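Local coordinates for protein Polyphosphate:AMP phosphotransferase (Meiothermus ruber H328, PDB 5O6M) that transfers phosphate from inorganic polyphosphate to nucleotides, converting AMP to ADP and ADP to ATP, and also accepts other nucleoside mono- and diphosphates, at residues A67-D79 against W233-E245. The protein carries 1 engineered substitution. Sequence-based numbering, arbitrary orientation.
Sequences AGGKDGTIRVVFD and WYRNWLVSHILVE. With ATP (adenosine-5'-triphosphate), chain X; PO4 (phosphate ion), chain Y; PO4 (phosphate ion), chain B; PO4 (phosphate ion), chain C.
R235 lays its guanidinium beside the first turn of helix 70-77, with G69 O over one face, offset toward the rim. CG stands anti to the backbone N (chi1 174°) and a bend at chi3 turns the group along that turn. G69 and G72 suit their places because a CB on either would clash with the guanidinium nitrogens; G69, the N-cap residue, also has a positive phi (99°) that favours glycine.

Polar partners lying near the guanidinium plane hold the arginine in position. R235 NE and NH2 both donate to N236 OD1, at 3.0 and 2.9 Å, while NH1 and NH2 bind a phosphate ion. T73 OG1 lies 2.9 Å from R235 NE, at an angle too poor for a hydrogen bond; the hydroxyl instead donates to G69 O (2.8 Å). With an alanine here in place of the arginine, the N236 amide would probably be freer to turn and the phosphate would lose two of its donors. Further along, S240 OG is turned back onto N236 O (2.6 Å).

Close packing continues along the interface. The N236 side chain fits as a knob among G72, T73, V76 and V77; that of V76 crosses it at about a right angle, V76 CG1 lying 3.3 Å from N236 ND2. Beta-branched V77 presents both methyls to S240, and its CG2 also packs on V239 CG1. T73 CG2 meets V239 CG1 tip to tip, and L243 CD2 touches F78 CE1 at 3.8 Å.

The axes of segments 70-77 and 233-245 approach to 9.7 Å and cross at -61°. Residues 67-70 belong to the P-loop, where the backbone N of G69 and K70 bind another phosphate and K70 NZ reaches the ATP gamma-phosphate. Helix 232-249 flanks the helix that follows this P-loop, while strand 161-169 touches T73 and R235, strand 224-228 meets V239, and helix 29-53 packs on S240.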
loop_
_atom_site.group_PDB
_atom_site.type_symbol
_atom_site.label_atom_id
_atom_site.label_comp_id
_atom_site.label_asym_id
_atom_site.label_seq_id
_atom_site.Cartn_x
_atom_site.Cartn_y
_atom_site.Cartn_z
ATOM N N ALA D 67 13.858 8.153 -24.914
ATOM C CA ALA D 67 13.796 7.433 -26.179
ATOM C C ALA D 67 14.945 6.448 -26.340
ATOM O O ALA D 67 15.189 5.967 -27.456
ATOM C CB ALA D 67 13.769 8.393 -27.375
ATOM N N GLY D 68 15.656 6.127 -25.257
ATOM C CA GLY D 68 16.755 5.181 -25.310
ATOM C C GLY D 68 16.352 3.730 -25.438
ATOM O O GLY D 68 17.232 2.865 -25.475
ATOM N N GLY D 69 15.057 3.442 -25.497
ATOM C CA GLY D 69 14.571 2.105 -25.765
ATOM C C GLY D 69 14.142 1.265 -24.575
ATOM O O GLY D 69 14.091 0.035 -24.705
ATOM N N LYS D 70 13.804 1.871 -23.433
ATOM C CA LYS D 70 13.393 1.049 -22.296
ATOM C C LYS D 70 12.034 0.403 -22.553
ATOM O O LYS D 70 11.844 -0.788 -22.271
ATOM C CB LYS D 70 13.386 1.864 -20.999
ATOM C CG LYS D 70 12.518 3.110 -21.000
ATOM C CD LYS D 70 12.746 3.922 -19.724
ATOM C CE LYS D 70 11.643 4.954 -19.508
ATOM N NZ LYS D 70 10.307 4.463 -19.974
ATOM N N ASP D 71 11.080 1.162 -23.105
ATOM C CA ASP D 71 9.775 0.584 -23.411
ATOM C C ASP D 71 9.896 -0.551 -24.424
ATOM O O ASP D 71 9.269 -1.604 -24.262
ATOM C CB ASP D 71 8.816 1.662 -23.927
ATOM C CG ASP D 71 8.484 2.717 -22.875
ATOM O OD1 ASP D 71 8.529 2.408 -21.663
ATOM O OD2 ASP D 71 8.175 3.864 -23.264
ATOM N N GLY D 72 10.712 -0.366 -25.464
ATOM C CA GLY D 72 10.862 -1.414 -26.463
ATOM C C GLY D 72 11.486 -2.676 -25.902
ATOM O O GLY D 72 11.082 -3.789 -26.249
ATOM N N THR D 73 12.470 -2.522 -25.014
ATOM C CA THR D 73 13.114 -3.680 -24.406
ATOM C C THR D 73 12.111 -4.517 -23.627
ATOM O O THR D 73 12.074 -5.745 -23.757
ATOM C CB THR D 73 14.251 -3.223 -23.491
ATOM O OG1 THR D 73 15.223 -2.498 -24.259
ATOM C CG2 THR D 73 14.912 -4.420 -22.819
ATOM N N ILE D 74 11.296 -3.865 -22.795
ATOM C CA ILE D 74 10.263 -4.578 -22.049
ATOM C C ILE D 74 9.325 -5.297 -23.006
ATOM O O ILE D 74 9.016 -6.481 -22.834
ATOM C CB ILE D 74 9.488 -3.607 -21.141
ATOM C CG1 ILE D 74 10.375 -3.107 -20.001
ATOM C CG2 ILE D 74 8.239 -4.279 -20.606
ATOM C CD1 ILE D 74 9.789 -1.935 -19.238
ATOM N N ARG D 75 8.852 -4.586 -24.031
ATOM C CA ARG D 75 7.896 -5.174 -24.962
ATOM C C ARG D 75 8.493 -6.383 -25.669
ATOM O O ARG D 75 7.857 -7.438 -25.767
ATOM C CB ARG D 75 7.442 -4.120 -25.975
ATOM C CG ARG D 75 6.308 -4.577 -26.881
ATOM C CD ARG D 75 5.929 -3.513 -27.910
ATOM N NE ARG D 75 5.494 -2.263 -27.291
ATOM C CZ ARG D 75 6.161 -1.116 -27.368
ATOM N NH1 ARG D 75 7.298 -1.052 -28.051
ATOM N NH2 ARG D 75 5.688 -0.029 -26.769
ATOM N N VAL D 76 9.726 -6.252 -26.157
ATOM C CA VAL D 76 10.325 -7.309 -26.967
ATOM C C VAL D 76 10.929 -8.402 -26.093
ATOM O O VAL D 76 10.641 -9.590 -26.277
ATOM C CB VAL D 76 11.373 -6.714 -27.924
ATOM C CG1 VAL D 76 12.114 -7.822 -28.652
ATOM C CG2 VAL D 76 10.707 -5.771 -28.919
ATOM N N VAL D 77 11.752 -8.023 -25.112
ATOM C CA VAL D 77 12.505 -9.027 -24.364
ATOM C C VAL D 77 11.562 -9.984 -23.651
ATOM O O VAL D 77 11.805 -11.197 -23.600
ATOM C CB VAL D 77 13.466 -8.348 -23.371
ATOM C CG1 VAL D 77 14.072 -9.380 -22.431
ATOM C CG2 VAL D 77 14.548 -7.577 -24.111
ATOM N N PHE D 78 10.461 -9.463 -23.108
ATOM C CA PHE D 78 9.532 -10.258 -22.317
ATOM C C PHE D 78 8.270 -10.627 -23.088
ATOM O O PHE D 78 7.274 -11.034 -22.479
ATOM C CB PHE D 78 9.179 -9.521 -21.027
ATOM C CG PHE D 78 10.370 -9.210 -20.170
ATOM C CD1 PHE D 78 10.768 -10.085 -19.171
ATOM C CD2 PHE D 78 11.100 -8.050 -20.368
ATOM C CE1 PHE D 78 11.865 -9.804 -18.375
ATOM C CE2 PHE D 78 12.200 -7.766 -19.578
ATOM C CZ PHE D 78 12.582 -8.643 -18.579
ATOM N N ASP D 79 8.297 -10.512 -24.413
ATOM C CA ASP D 79 7.175 -10.961 -25.225
ATOM C C ASP D 79 6.916 -12.435 -24.957
ATOM O O ASP D 79 7.823 -13.264 -25.067
ATOM C CB ASP D 79 7.482 -10.731 -26.705
ATOM C CG ASP D 79 6.303 -11.060 -27.611
ATOM O OD1 ASP D 79 5.505 -10.140 -27.892
ATOM O OD2 ASP D 79 6.179 -12.226 -28.048
ATOM N N TRP D 233 17.738 -4.741 -32.482
ATOM C CA TRP D 233 17.919 -6.189 -32.516
ATOM C C TRP D 233 19.066 -6.619 -31.611
ATOM O O TRP D 233 18.997 -7.674 -30.970
ATOM C CB TRP D 233 18.149 -6.670 -33.952
ATOM C CG TRP D 233 19.377 -6.113 -34.629
ATOM C CD1 TRP D 233 19.446 -5.002 -35.421
ATOM C CD2 TRP D 233 20.701 -6.662 -34.594
ATOM N NE1 TRP D 233 20.733 -4.817 -35.866
ATOM C CE2 TRP D 233 21.523 -5.823 -35.374
ATOM C CE3 TRP D 233 21.274 -7.776 -33.971
ATOM C CZ2 TRP D 233 22.885 -6.066 -35.550
ATOM C CZ3 TRP D 233 22.624 -8.015 -34.147
ATOM C CH2 TRP D 233 23.416 -7.165 -34.929
ATOM N N TYR D 234 20.129 -5.815 -31.541
ATOM C CA TYR D 234 21.253 -6.170 -30.684
ATOM C C TYR D 234 20.927 -5.911 -29.220
ATOM O O TYR D 234 21.193 -6.755 -28.358
ATOM C CB TYR D 234 22.503 -5.394 -31.098
ATOM C CG TYR D 234 23.755 -5.876 -30.399
ATOM C CD1 TYR D 234 24.328 -7.099 -30.733
ATOM C CD2 TYR D 234 24.362 -5.115 -29.413
ATOM C CE1 TYR D 234 25.471 -7.549 -30.102
ATOM C CE2 TYR D 234 25.508 -5.558 -28.779
ATOM C CZ TYR D 234 26.056 -6.775 -29.129
ATOM O OH TYR D 234 27.193 -7.221 -28.502
ATOM N N ARG D 235 20.347 -4.745 -28.928
ATOM C CA ARG D 235 19.899 -4.449 -27.572
ATOM C C ARG D 235 19.024 -5.574 -27.036
ATOM O O ARG D 235 19.277 -6.115 -25.953
ATOM C CB ARG D 235 19.146 -3.118 -27.561
ATOM C CG ARG D 235 18.496 -2.752 -26.237
ATOM C CD ARG D 235 17.401 -1.721 -26.461
ATOM N NE ARG D 235 16.195 -2.328 -27.018
ATOM C CZ ARG D 235 15.289 -1.671 -27.735
ATOM N NH1 ARG D 235 15.456 -0.384 -28.004
ATOM N NH2 ARG D 235 14.220 -2.307 -28.195
ATOM N N ASN D 236 17.986 -5.939 -27.792
ATOM C CA ASN D 236 17.076 -6.992 -27.356
ATOM C C ASN D 236 17.799 -8.324 -27.195
ATOM O O ASN D 236 17.548 -9.059 -26.233
ATOM C CB ASN D 236 15.917 -7.124 -28.345
ATOM C CG ASN D 236 15.096 -5.853 -28.453
ATOM O OD1 ASN D 236 15.072 -5.035 -27.532
ATOM N ND2 ASN D 236 14.419 -5.680 -29.583
ATOM N N TRP D 237 18.694 -8.664 -28.131
ATOM C CA TRP D 237 19.406 -9.936 -28.020
ATOM C C TRP D 237 20.332 -9.945 -26.808
ATOM O O TRP D 237 20.366 -10.919 -26.046
ATOM C CB TRP D 237 20.214 -10.224 -29.287
ATOM C CG TRP D 237 21.089 -11.440 -29.112
ATOM C CD1 TRP D 237 20.717 -12.745 -29.274
ATOM C CD2 TRP D 237 22.456 -11.465 -28.679
ATOM N NE1 TRP D 237 21.774 -13.580 -28.996
ATOM C CE2 TRP D 237 22.853 -12.819 -28.626
ATOM C CE3 TRP D 237 23.386 -10.477 -28.342
ATOM C CZ2 TRP D 237 24.139 -13.207 -28.251
ATOM C CZ3 TRP D 237 24.664 -10.866 -27.968
ATOM C CH2 TRP D 237 25.027 -12.219 -27.927
ATOM N N LEU D 238 21.105 -8.872 -26.621
ATOM C CA LEU D 238 22.098 -8.855 -25.552
ATOM C C LEU D 238 21.433 -8.882 -24.182
ATOM O O LEU D 238 21.838 -9.650 -23.300
ATOM C CB LEU D 238 23.003 -7.630 -25.689
ATOM C CG LEU D 238 24.129 -7.555 -24.657
ATOM C CD1 LEU D 238 24.933 -8.847 -24.644
ATOM C CD2 LEU D 238 25.027 -6.362 -24.929
ATOM N N VAL D 239 20.402 -8.057 -23.985
ATOM C CA VAL D 239 19.681 -8.083 -22.716
ATOM C C VAL D 239 19.109 -9.471 -22.473
ATOM O O VAL D 239 19.176 -10.001 -21.357
ATOM C CB VAL D 239 18.588 -7.001 -22.688
ATOM C CG1 VAL D 239 17.667 -7.216 -21.497
ATOM C CG2 VAL D 239 19.217 -5.614 -22.625
ATOM N N SER D 240 18.533 -10.081 -23.510
ATOM C CA SER D 240 17.981 -11.424 -23.362
ATOM C C SER D 240 19.051 -12.423 -22.939
ATOM O O SER D 240 18.830 -13.239 -22.037
ATOM C CB SER D 240 17.326 -11.865 -24.670
ATOM O OG SER D 240 16.272 -10.989 -25.025
ATOM N N HIS D 241 20.226 -12.372 -23.573
ATOM C CA HIS D 241 21.279 -13.325 -23.235
ATOM C C HIS D 241 21.707 -13.180 -21.783
ATOM O O HIS D 241 21.778 -14.167 -21.040
ATOM C CB HIS D 241 22.483 -13.154 -24.161
ATOM C CG HIS D 241 23.652 -14.006 -23.772
ATOM N ND1 HIS D 241 23.707 -15.358 -24.035
ATOM C CD2 HIS D 241 24.803 -13.701 -23.127
ATOM C CE1 HIS D 241 24.843 -15.849 -23.571
ATOM N NE2 HIS D 241 25.527 -14.863 -23.018
ATOM N N ILE D 242 21.989 -11.950 -21.357
ATOM C CA ILE D 242 22.429 -11.730 -19.985
ATOM C C ILE D 242 21.369 -12.214 -19.005
ATOM O O ILE D 242 21.677 -12.907 -18.028
ATOM C CB ILE D 242 22.780 -10.244 -19.777
ATOM C CG1 ILE D 242 24.011 -9.880 -20.620
ATOM C CG2 ILE D 242 22.992 -9.930 -18.303
ATOM C CD1 ILE D 242 24.226 -8.398 -20.816
ATOM N N LEU D 243 20.101 -11.895 -19.270
ATOM C CA LEU D 243 19.033 -12.295 -18.358
ATOM C C LEU D 243 18.897 -13.813 -18.276
ATOM O O LEU D 243 18.806 -14.381 -17.181
ATOM C CB LEU D 243 17.707 -11.666 -18.785
ATOM C CG LEU D 243 16.499 -12.157 -17.985
ATOM C CD1 LEU D 243 16.709 -11.904 -16.502
ATOM C CD2 LEU D 243 15.215 -11.496 -18.470
ATOM N N VAL D 244 18.883 -14.489 -19.427
ATOM C CA VAL D 244 18.649 -15.933 -19.434
ATOM C C VAL D 244 19.749 -16.663 -18.674
ATOM O O VAL D 244 19.474 -17.521 -17.825
ATOM C CB VAL D 244 18.520 -16.454 -20.877
ATOM C CG1 VAL D 244 18.721 -17.963 -20.906
ATOM C CG2 VAL D 244 17.159 -16.087 -21.449
ATOM N N GLU D 245 21.012 -16.346 -18.971
ATOM C CA GLU D 245 22.116 -17.043 -18.315
ATOM C C GLU D 245 22.065 -16.852 -16.805
ATOM O O GLU D 245 22.192 -17.817 -16.040
ATOM C CB GLU D 245 23.457 -16.568 -18.877
ATOM C CG GLU D 245 24.658 -17.126 -18.123
ATOM C CD GLU D 245 25.957 -16.991 -18.895
ATOM O OE1 GLU D 245 25.907 -17.002 -20.144
ATOM O OE2 GLU D 245 27.025 -16.878 -18.253
HETATM P PG ATP X . 8.825 7.543 -19.830
HETATM O O1G ATP X . 9.370 6.662 -18.739
HETATM O O2G ATP X . 9.875 8.486 -20.409
HETATM O O3G ATP X . 8.193 6.743 -20.979
HETATM P PB ATP X . 6.107 8.512 -19.330
HETATM O O1B ATP X . 5.608 9.679 -20.091
HETATM O O2B ATP X . 5.670 7.137 -19.836
HETATM O O3B ATP X . 7.696 8.499 -19.240
HETATM P PA ATP X . 6.395 8.552 -16.380
HETATM O O1A ATP X . 6.683 7.149 -16.014
HETATM O O2A ATP X . 5.445 9.262 -15.418
HETATM O O3A ATP X . 5.677 8.607 -17.801
HETATM O "O5'" ATP X . 7.771 9.450 -16.353
HETATM C "C5'" ATP X . 7.690 10.888 -16.276
HETATM C "C4'" ATP X . 8.969 11.513 -15.771
HETATM O "O4'" ATP X . 9.191 11.207 -14.376
HETATM C "C3'" ATP X . 10.267 11.132 -16.502
HETATM O "O3'" ATP X . 10.739 12.251 -17.244
HETATM C "C2'" ATP X . 11.242 10.785 -15.362
HETATM O "O2'" ATP X . 12.544 11.329 -15.548
HETATM C "C1'" ATP X . 10.562 11.461 -14.179
HETATM N N9 ATP X . 10.980 10.985 -12.865
HETATM C C8 ATP X . 11.113 9.690 -12.438
HETATM N N7 ATP X . 11.620 9.572 -11.233
HETATM C C5 ATP X . 11.831 10.884 -10.837
HETATM C C6 ATP X . 12.367 11.447 -9.662
HETATM N N6 ATP X . 12.854 10.728 -8.647
HETATM N N1 ATP X . 12.426 12.794 -9.583
HETATM C C2 ATP X . 11.992 13.519 -10.617
HETATM N N3 ATP X . 11.486 13.102 -11.779
HETATM C C4 ATP X . 11.432 11.766 -11.827
HETATM P P PO4 Y . 11.932 4.560 -24.383
HETATM O O1 PO4 Y . 12.171 4.054 -25.794
HETATM O O2 PO4 Y . 11.176 5.866 -24.429
HETATM O O3 PO4 Y . 11.121 3.533 -23.630
HETATM O O4 PO4 Y . 13.242 4.784 -23.660
HETATM P P PO4 B . 11.822 -0.093 -30.243
HETATM O O1 PO4 B . 11.797 0.597 -31.587
HETATM O O2 PO4 B . 12.371 -1.493 -30.399
HETATM O O3 PO4 B . 10.420 -0.179 -29.692
HETATM O O4 PO4 B . 12.697 0.689 -29.292
HETATM P P PO4 C . 16.205 -2.236 -35.491
HETATM O O1 PO4 C . 16.758 -2.403 -36.888
HETATM O O2 PO4 C . 16.769 -3.312 -34.593
HETATM O O3 PO4 C . 14.698 -2.349 -35.529
HETATM O O4 PO4 C . 16.604 -0.882 -34.951
#